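Local coordinates for protein phosphosugar isomerase (Escherichia coli O6:H1, PDB 5UQI) that binds arabinose-5-phosphate and probably interconverts it with ribulose 5-phosphate, as an isomerase of the SIS family, at residues E79-D84 against I106-P111; E22-S27 against E140-S145; T68-F73 against L170-L175; S122-R125 against L131-S134. All coordinates share one frame; numbering follows the deposited sequence.

Contact 1: E79-D84 against I106-P111; sequences EAVHGD and ILATLP
T109 CG2 packs against two successive residues in the middle of helix 77-84, meeting A80 CB at 4.0 Å and V81 CG1 at 3.9 Å. T109 CG2 and A80 CB form the buried side of the contact. The torsion of T109 (chi1 69°) sets CG2 anti to its carbonyl carbon, and the same turn delivers OG1 to the carbonyl of I106. That bond, T109 OG1 to I106 O at 2.8 Å, lies in the carbonyl plane with a C=O...O angle of 159° and holds the side chain in this rotation, while T109 N adds a second, backbone bond to the same oxygen. V81 CG1 spans both sides: besides T109 CG2 it touches exposed A108 on the solvent side, 3.7 Å from A108 O and 4.2 Å from A108 CB, with no hydrogen bond crossing between the segments. G83, at positive phi, closes helix 77-84 as the C-prime residue of a Schellman motif, its own N-H bonding only weakly to A80 O. On its inner side the contact meets the parallel sheet: A80 reaches V75 of strand 72-76, T109 reaches L96 of strand 93-97, and the type I turn L107-L110 links helices 104-107 and 110-116.

Contact 2: E22-S27 against E140-S145; sequences EEVIDS and EIPVKS
The C-terminal end of the long helix 3-25 lies against the chain that leaves the edge strand 137-140 of the SIS-domain sheet, and V24 is the residue that meets it most fully. Its CG2 methyl points at the backbone of P142, 3.5 Å from P142 O, and touches the proline ring at P142 CD (4.2 Å). The same methyl reaches I141 CG2 at 4.3 Å. With CG1 anti to the backbone N (chi1 174°), CG2 is left beside that N and on the side of the 140-145 segment, so one branch serves all three approaches. One residue earlier, at the exposed side of the contact, the side chains of E23 and K144 cross at about a right angle, and their aliphatic parts meet at E23 CG and K144 CE, 4.2 Å apart. Their charged ends do not pair: E23 OE2 and K144 NZ are 5.5 Å apart, which would permit at most a mild long-range attraction, and K144 NZ makes a weak hydrogen bond to N16 O further back along helix 3-25. In the turn that follows V24, S27 OG donates to V24 O at 2.7 Å from 17° out of the carbonyl plane; S27 N bonds to the same oxygen, so one residue supplies two donors to V24 O. V24 and I141 both also pack on V160 and V164 of helix 156-175. This is helix-on-loop packing, joining the N-terminal helix to the loop that leaves the edge strand of the three-layer alpha-beta-alpha fold of SIS domains.

Contact 3: T68-F73 against L170-L175; sequences TGTPSF and LALSEL
T68 O accepts the hydroxyl of S173 at 2.7 Å, the one hydrogen bond between the two segments. The S173 OG donor lies in the carbonyl plane on a lone pair, with a C=O...O angle of 137°. S173 holds OG anti to its own backbone N (chi1 -172°), which swings the hydroxyl off helix 156-175 toward the 68-73 segment. At this distance the serine packs closely on the threonine: S173 OG also lies 3.6 Å from T68 CB. T68 turns its own hydroxyl the other way, back into helix 52-67, where T68 OG1 hydrogen-bonds to T64 O and F65 O; its methyl is left to meet the neighbouring helix, T68 CG2 coming to 4.1 Å from L170 CD2 as the two side chains cross at about a right angle. L170 starts out pointing away from the segment, and only its branched end returns to it. Two residues on from T68, T70 OG1 rests 3.9 Å from L172 CB, a polar-to-aliphatic approach between buried residues. G69, at positive phi, is the C-prime residue of the Schellman motif that ends helix 52-67, and G69 O takes a bond from K176 NZ beyond the helix 156-175 end. The contact thus seats the link from helix 52-67 to edge strand 72-76 on helix 156-175, with L172 extending the packing to F65 of helix 52-67 and to I36 and Q40 of helix 32-41.

Contact 4: S122-R125 against L131-S134; sequences SFTR and LAIS
S122 and T124, alternate residues on one face of strand 120-124, receive L131 and A132 from helix 130-134, with no hydrogen bond between the two segments. The aliphatic contacts belong to L131. Its CG lies 3.7 Å from S122 CB, and its CD2 bridges the two strand residues, reaching T124 CG2 at 3.8 Å and S122 CB at 3.9 Å; T124 and L131 cross obliquely. With its CG anti to the backbone N (chi1 180°), the leucine extends its branched end toward the strand. The second group sets hydroxyls against carbon. S122 OG sits 3.4 Å from A132 CA and 3.7 Å from A132 CB, while T124 OG1 lies 3.9 Å from the same A132 CB. The polar needs of T124 OG1 are met just beyond the strand, where it hydrogen-bonds to S126 N and S129 OG in the loop leading to the helix. All four touching residues are buried. Helix 130-134 is the crossover helix of the beta-alpha-beta unit that runs from strand 120-124 to edge strand 137-140; A132 also touches S138 of that strand, while L131 reaches L96 of strand 93-97 and L110 of helix 110-116.

In the fold
Contacts 1 and 4 touch: L107, I106 and L110 of contact 1 pack on L131 and S134 of contact 4, with L107 CD2 3.6 Å from L131 N. Contact 4 joins contact 2 through the sheet edge, where I141 N probably hydrogen-bonds to T124 O at 2.8 Å. Contact 3 touches none of the others; its centre lies about 26 Å from that of contact 1, although strand 72-76 leads directly into helix 77-84. The bound arabinose-5-phosphate, whose pocket includes S98, N99 and S100, lies about 7 Å from the L131 side chain of contact 4, nearer than the about 11 Å to the side chains of T109 of contact 1 and I141 of contact 2.

Contact 1: E79-D84 against I106-P111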
# COMPACT_ATOMS: atom_id res chain seq x y z
N GLU A 79 -12.35 -2.35 -11.40
CA GLU A 79 -13.19 -1.22 -11.77
C GLU A 79 -12.44 -0.17 -12.61
O GLU A 79 -13.05 0.45 -13.50
CB GLU A 79 -13.76 -0.54 -10.50
CG GLU A 79 -14.62 -1.55 -9.66
CD GLU A 79 -15.78 -2.11 -10.48
OE1 GLU A 79 -16.44 -1.26 -11.20
OE2 GLU A 79 -15.97 -3.36 -10.59
N ALA A 80 -11.12 0.01 -12.36
CA ALA A 80 -10.33 0.93 -13.14
C ALA A 80 -10.46 0.63 -14.64
O ALA A 80 -10.62 1.55 -15.41
CB ALA A 80 -8.87 0.79 -12.68
N VAL A 81 -10.38 -0.65 -15.01
CA VAL A 81 -10.35 -0.95 -16.48
C VAL A 81 -11.77 -1.02 -17.05
O VAL A 81 -11.98 -1.28 -18.24
CB VAL A 81 -9.53 -2.23 -16.77
CG1 VAL A 81 -8.08 -2.01 -16.35
CG2 VAL A 81 -10.18 -3.52 -16.24
N HIS A 82 -12.78 -0.86 -16.18
CA HIS A 82 -14.18 -0.71 -16.58
C HIS A 82 -14.67 0.72 -16.43
O HIS A 82 -15.86 0.93 -16.27
CB HIS A 82 -15.06 -1.73 -15.84
CG HIS A 82 -14.72 -3.14 -16.19
ND1 HIS A 82 -15.32 -3.80 -17.24
CD2 HIS A 82 -13.83 -4.00 -15.67
CE1 HIS A 82 -14.80 -5.01 -17.36
NE2 HIS A 82 -13.86 -5.14 -16.45
N GLY A 83 -13.76 1.69 -16.50
CA GLY A 83 -14.16 3.10 -16.57
C GLY A 83 -13.53 3.94 -15.48
O GLY A 83 -13.44 5.12 -15.65
N ASP A 84 -13.22 3.31 -14.33
CA ASP A 84 -12.82 4.15 -13.18
C ASP A 84 -11.45 4.76 -13.35
O ASP A 84 -11.06 5.63 -12.55
CB ASP A 84 -12.88 3.38 -11.81
CG ASP A 84 -14.31 3.10 -11.33
OD1 ASP A 84 -15.30 3.27 -12.07
OD2 ASP A 84 -14.45 2.65 -10.14
N ILE A 106 -4.04 -5.95 -12.04
CA ILE A 106 -3.32 -4.74 -11.81
C ILE A 106 -2.46 -4.41 -13.02
O ILE A 106 -2.41 -3.27 -13.41
CB ILE A 106 -2.45 -4.83 -10.52
CG1 ILE A 106 -3.30 -5.19 -9.31
CG2 ILE A 106 -1.66 -3.56 -10.29
CD1 ILE A 106 -4.33 -4.08 -9.01
N LEU A 107 -1.84 -5.43 -13.60
CA LEU A 107 -1.03 -5.10 -14.82
C LEU A 107 -1.92 -4.56 -15.94
O LEU A 107 -1.40 -3.81 -16.79
CB LEU A 107 -0.32 -6.31 -15.34
CG LEU A 107 0.57 -6.96 -14.32
CD1 LEU A 107 1.22 -8.24 -14.85
CD2 LEU A 107 1.69 -6.10 -13.79
N ALA A 108 -3.19 -5.01 -16.00
CA ALA A 108 -4.12 -4.53 -17.02
C ALA A 108 -4.38 -3.05 -17.00
O ALA A 108 -4.80 -2.47 -18.01
CB ALA A 108 -5.45 -5.27 -16.89
N THR A 109 -4.12 -2.39 -15.85
CA THR A 109 -4.28 -0.97 -15.82
C THR A 109 -3.16 -0.17 -16.47
O THR A 109 -3.25 1.05 -16.68
CB THR A 109 -4.37 -0.42 -14.37
OG1 THR A 109 -3.12 -0.54 -13.70
CG2 THR A 109 -5.49 -1.09 -13.54
N LEU A 110 -2.01 -0.85 -16.69
CA LEU A 110 -0.78 -0.10 -16.99
C LEU A 110 -0.71 0.60 -18.39
O LEU A 110 -0.30 1.74 -18.47
CB LEU A 110 0.46 -0.97 -16.78
CG LEU A 110 0.65 -1.37 -15.31
CD1 LEU A 110 1.74 -2.39 -15.26
CD2 LEU A 110 1.03 -0.16 -14.48
N PRO A 111 -1.15 -0.09 -19.46
CA PRO A 111 -1.11 0.66 -20.74
C PRO A 111 -1.87 1.98 -20.74
O PRO A 111 -1.33 3.02 -21.18
CB PRO A 111 -1.69 -0.34 -21.74
CG PRO A 111 -1.42 -1.70 -21.16
CD PRO A 111 -1.62 -1.47 -19.65

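Contact 2: E22-S27 against E140-S145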
# COMPACT_ATOMS: atom_id res chain seq x y z
N GLU A 22 8.91 -7.02 11.68
CA GLU A 22 10.27 -6.79 12.17
C GLU A 22 11.27 -6.84 11.04
O GLU A 22 12.18 -6.01 11.05
CB GLU A 22 10.66 -7.89 13.19
CG GLU A 22 10.09 -7.77 14.57
CD GLU A 22 10.67 -8.82 15.56
OE1 GLU A 22 11.28 -9.80 15.13
OE2 GLU A 22 10.48 -8.66 16.80
N GLU A 23 11.10 -7.77 10.09
CA GLU A 23 12.00 -8.00 8.94
C GLU A 23 12.05 -6.69 8.18
O GLU A 23 13.11 -6.25 7.75
CB GLU A 23 11.49 -9.09 8.00
CG GLU A 23 11.31 -10.47 8.61
CD GLU A 23 12.60 -11.23 8.83
OE1 GLU A 23 13.63 -10.89 8.19
OE2 GLU A 23 12.57 -12.20 9.64
N VAL A 24 10.89 -6.03 8.05
CA VAL A 24 10.82 -4.78 7.28
C VAL A 24 11.44 -3.59 8.04
O VAL A 24 12.17 -2.80 7.43
CB VAL A 24 9.35 -4.45 6.79
CG1 VAL A 24 9.30 -3.09 6.12
CG2 VAL A 24 8.88 -5.56 5.84
N ILE A 25 11.19 -3.47 9.34
CA ILE A 25 11.72 -2.36 10.16
C ILE A 25 13.26 -2.47 10.18
O ILE A 25 13.94 -1.44 10.21
CB ILE A 25 11.17 -2.39 11.59
CG1 ILE A 25 9.68 -2.10 11.61
CG2 ILE A 25 11.85 -1.33 12.47
CD1 ILE A 25 9.05 -2.28 12.99
N ASP A 26 13.75 -3.70 10.15
CA ASP A 26 15.22 -3.96 10.19
C ASP A 26 15.90 -3.77 8.84
O ASP A 26 17.13 -3.80 8.74
CB ASP A 26 15.52 -5.37 10.73
CG ASP A 26 15.21 -5.53 12.23
OD1 ASP A 26 15.03 -4.52 12.96
OD2 ASP A 26 15.13 -6.69 12.66
N SER A 27 15.12 -3.56 7.78
CA SER A 27 15.65 -3.44 6.42
C SER A 27 16.04 -1.96 6.13
O SER A 27 15.67 -1.04 6.85
CB SER A 27 14.65 -4.04 5.42
OG SER A 27 13.64 -3.11 5.13
N GLU A 140 10.03 -1.60 -2.62
CA GLU A 140 10.09 -3.04 -2.40
C GLU A 140 9.79 -3.26 -0.91
O GLU A 140 10.41 -2.64 -0.02
CB GLU A 140 11.46 -3.62 -2.82
CG GLU A 140 11.59 -5.12 -2.67
CD GLU A 140 12.95 -5.61 -3.20
OE1 GLU A 140 13.88 -5.51 -2.40
OE2 GLU A 140 13.12 -6.03 -4.39
N ILE A 141 8.74 -4.04 -0.64
CA ILE A 141 8.35 -4.35 0.73
C ILE A 141 8.49 -5.86 0.83
O ILE A 141 7.55 -6.60 0.50
CB ILE A 141 6.90 -3.92 1.01
CG1 ILE A 141 6.75 -2.40 0.71
CG2 ILE A 141 6.54 -4.30 2.47
CD1 ILE A 141 5.37 -1.82 0.89
N PRO A 142 9.67 -6.33 1.28
CA PRO A 142 9.97 -7.76 1.24
C PRO A 142 9.11 -8.53 2.26
O PRO A 142 8.93 -8.09 3.42
CB PRO A 142 11.47 -7.80 1.60
CG PRO A 142 11.66 -6.62 2.49
CD PRO A 142 10.67 -5.57 2.07
N VAL A 143 8.52 -9.62 1.79
CA VAL A 143 7.75 -10.52 2.64
C VAL A 143 8.17 -11.94 2.27
O VAL A 143 7.90 -12.40 1.16
CB VAL A 143 6.22 -10.34 2.44
CG1 VAL A 143 5.45 -11.30 3.37
CG2 VAL A 143 5.78 -8.87 2.65
N LYS A 144 8.84 -12.59 3.21
CA LYS A 144 9.42 -13.94 3.09
C LYS A 144 8.40 -15.05 2.83
O LYS A 144 8.59 -15.90 1.94
CB LYS A 144 10.22 -14.27 4.38
CG LYS A 144 9.83 -13.50 5.68
CD LYS A 144 8.61 -14.05 6.47
CE LYS A 144 8.53 -13.52 7.91
NZ LYS A 144 7.42 -14.07 8.78
N SER A 145 7.34 -15.05 3.64
CA SER A 145 6.34 -16.12 3.69
C SER A 145 5.04 -15.51 4.21
O SER A 145 5.03 -14.40 4.76
CB SER A 145 6.79 -17.19 4.70
OG SER A 145 6.02 -18.37 4.54

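Contact 3: T68-F73 against L170-L175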
# COMPACT_ATOMS: atom_id res chain seq x y z
N THR A 68 -5.36 12.03 7.65
CA THR A 68 -4.17 12.65 8.27
C THR A 68 -3.60 13.74 7.38
O THR A 68 -2.46 14.17 7.64
CB THR A 68 -3.12 11.62 8.60
OG1 THR A 68 -2.68 10.97 7.40
CG2 THR A 68 -3.64 10.53 9.57
N GLY A 69 -4.34 14.22 6.38
CA GLY A 69 -3.98 15.41 5.64
C GLY A 69 -3.44 15.30 4.23
O GLY A 69 -3.05 16.29 3.65
N THR A 70 -3.43 14.07 3.68
CA THR A 70 -3.00 13.89 2.29
C THR A 70 -4.23 13.38 1.46
O THR A 70 -4.52 12.20 1.56
CB THR A 70 -1.87 12.86 2.26
OG1 THR A 70 -0.77 13.34 3.08
CG2 THR A 70 -1.39 12.64 0.82
N PRO A 71 -4.90 14.24 0.67
CA PRO A 71 -6.10 13.85 -0.05
C PRO A 71 -5.75 12.60 -0.89
O PRO A 71 -4.78 12.61 -1.67
CB PRO A 71 -6.46 15.07 -0.88
CG PRO A 71 -6.09 16.20 0.14
CD PRO A 71 -4.76 15.72 0.66
N SER A 72 -6.63 11.61 -0.79
CA SER A 72 -6.34 10.28 -1.37
C SER A 72 -7.66 9.55 -1.49
O SER A 72 -8.55 9.78 -0.70
CB SER A 72 -5.48 9.53 -0.38
OG SER A 72 -5.15 8.25 -0.82
N PHE A 73 -7.78 8.66 -2.46
CA PHE A 73 -8.91 7.74 -2.49
C PHE A 73 -8.47 6.45 -3.22
O PHE A 73 -7.38 6.37 -3.77
CB PHE A 73 -10.17 8.36 -3.18
CG PHE A 73 -9.98 8.73 -4.66
CD1 PHE A 73 -9.24 9.86 -5.05
CD2 PHE A 73 -10.54 7.91 -5.67
CE1 PHE A 73 -9.09 10.16 -6.41
CE2 PHE A 73 -10.40 8.20 -7.05
CZ PHE A 73 -9.66 9.34 -7.42
N LEU A 170 1.67 8.80 8.31
CA LEU A 170 1.95 9.58 9.53
C LEU A 170 3.18 10.47 9.36
O LEU A 170 3.16 11.60 9.89
CB LEU A 170 2.07 8.69 10.76
CG LEU A 170 0.71 8.03 11.13
CD1 LEU A 170 0.90 6.96 12.22
CD2 LEU A 170 -0.39 9.02 11.49
N ALA A 171 4.19 10.01 8.60
CA ALA A 171 5.38 10.86 8.37
C ALA A 171 4.99 12.05 7.50
O ALA A 171 5.32 13.17 7.81
CB ALA A 171 6.45 10.05 7.70
N LEU A 172 4.17 11.84 6.43
CA LEU A 172 3.73 12.97 5.60
C LEU A 172 2.92 13.96 6.48
O LEU A 172 3.06 15.17 6.32
CB LEU A 172 2.85 12.51 4.40
CG LEU A 172 3.58 11.72 3.34
CD1 LEU A 172 2.51 11.04 2.48
CD2 LEU A 172 4.42 12.68 2.52
N SER A 173 2.08 13.42 7.37
CA SER A 173 1.19 14.22 8.19
C SER A 173 2.03 15.12 9.12
O SER A 173 1.79 16.34 9.19
CB SER A 173 0.28 13.28 9.01
OG SER A 173 -0.73 14.04 9.68
N GLU A 174 3.04 14.51 9.77
CA GLU A 174 3.95 15.27 10.68
C GLU A 174 4.72 16.30 9.89
O GLU A 174 4.80 17.46 10.30
CB GLU A 174 4.85 14.32 11.44
CG GLU A 174 5.88 15.01 12.34
CD GLU A 174 6.39 14.11 13.45
OE1 GLU A 174 5.62 13.24 13.95
OE2 GLU A 174 7.57 14.29 13.83
N LEU A 175 5.26 15.91 8.74
CA LEU A 175 6.05 16.84 7.88
C LEU A 175 5.26 18.05 7.39
O LEU A 175 5.84 19.14 7.30
CB LEU A 175 6.72 16.08 6.73
CG LEU A 175 7.76 15.04 7.21
CD1 LEU A 175 8.13 14.11 6.07
CD2 LEU A 175 9.02 15.78 7.72

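Contact 4: S122-R125 against L131-S134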
# COMPACT_ATOMS: atom_id res chain seq x y z
N SER A 122 4.79 1.70 -7.21
CA SER A 122 4.34 0.36 -6.88
C SER A 122 4.79 -0.05 -5.49
O SER A 122 5.87 0.31 -5.05
CB SER A 122 4.79 -0.72 -7.88
OG SER A 122 6.27 -0.75 -7.90
N PHE A 123 3.92 -0.78 -4.76
CA PHE A 123 4.34 -1.46 -3.56
C PHE A 123 4.24 -2.94 -3.84
O PHE A 123 3.10 -3.48 -3.99
CB PHE A 123 3.32 -1.15 -2.41
CG PHE A 123 3.38 0.24 -1.78
CD1 PHE A 123 4.13 1.31 -2.28
CD2 PHE A 123 2.53 0.52 -0.66
CE1 PHE A 123 4.14 2.54 -1.65
CE2 PHE A 123 2.51 1.78 -0.07
CZ PHE A 123 3.33 2.78 -0.53
N THR A 124 5.37 -3.67 -3.91
CA THR A 124 5.41 -5.10 -4.24
C THR A 124 6.53 -5.74 -3.45
O THR A 124 7.35 -5.00 -2.89
CB THR A 124 5.63 -5.40 -5.76
OG1 THR A 124 7.03 -5.24 -6.10
CG2 THR A 124 4.77 -4.47 -6.68
N ARG A 125 6.60 -7.06 -3.52
CA ARG A 125 7.64 -7.75 -2.80
C ARG A 125 8.96 -7.75 -3.56
O ARG A 125 9.94 -8.29 -3.02
CB ARG A 125 7.17 -9.17 -2.48
CG ARG A 125 7.26 -10.15 -3.60
CD ARG A 125 6.66 -11.50 -3.16
NE ARG A 125 6.52 -12.30 -4.35
CZ ARG A 125 5.58 -13.22 -4.57
NH1 ARG A 125 4.64 -13.45 -3.65
NH2 ARG A 125 5.55 -13.89 -5.73
N LEU A 131 4.92 -5.39 -12.39
CA LEU A 131 4.43 -4.08 -11.97
C LEU A 131 5.54 -3.06 -11.60
O LEU A 131 5.51 -1.93 -12.04
CB LEU A 131 3.49 -4.24 -10.72
CG LEU A 131 2.92 -2.93 -10.20
CD1 LEU A 131 2.05 -2.21 -11.22
CD2 LEU A 131 2.06 -3.23 -8.96
N ALA A 132 6.50 -3.52 -10.79
CA ALA A 132 7.57 -2.68 -10.31
C ALA A 132 8.44 -2.13 -11.46
O ALA A 132 8.75 -0.96 -11.44
CB ALA A 132 8.40 -3.43 -9.32
N ILE A 133 8.69 -3.01 -12.43
CA ILE A 133 9.46 -2.62 -13.63
C ILE A 133 8.77 -1.54 -14.44
O ILE A 133 9.42 -0.72 -15.10
CB ILE A 133 9.70 -3.89 -14.53
CG1 ILE A 133 10.74 -4.79 -13.87
CG2 ILE A 133 10.13 -3.52 -15.95
CD1 ILE A 133 12.11 -4.19 -13.69
N SER A 134 7.42 -1.52 -14.42
CA SER A 134 6.61 -0.59 -15.17
C SER A 134 6.29 0.68 -14.46
O SER A 134 5.77 1.59 -15.05
CB SER A 134 5.30 -1.27 -15.51
OG SER A 134 5.56 -2.31 -16.43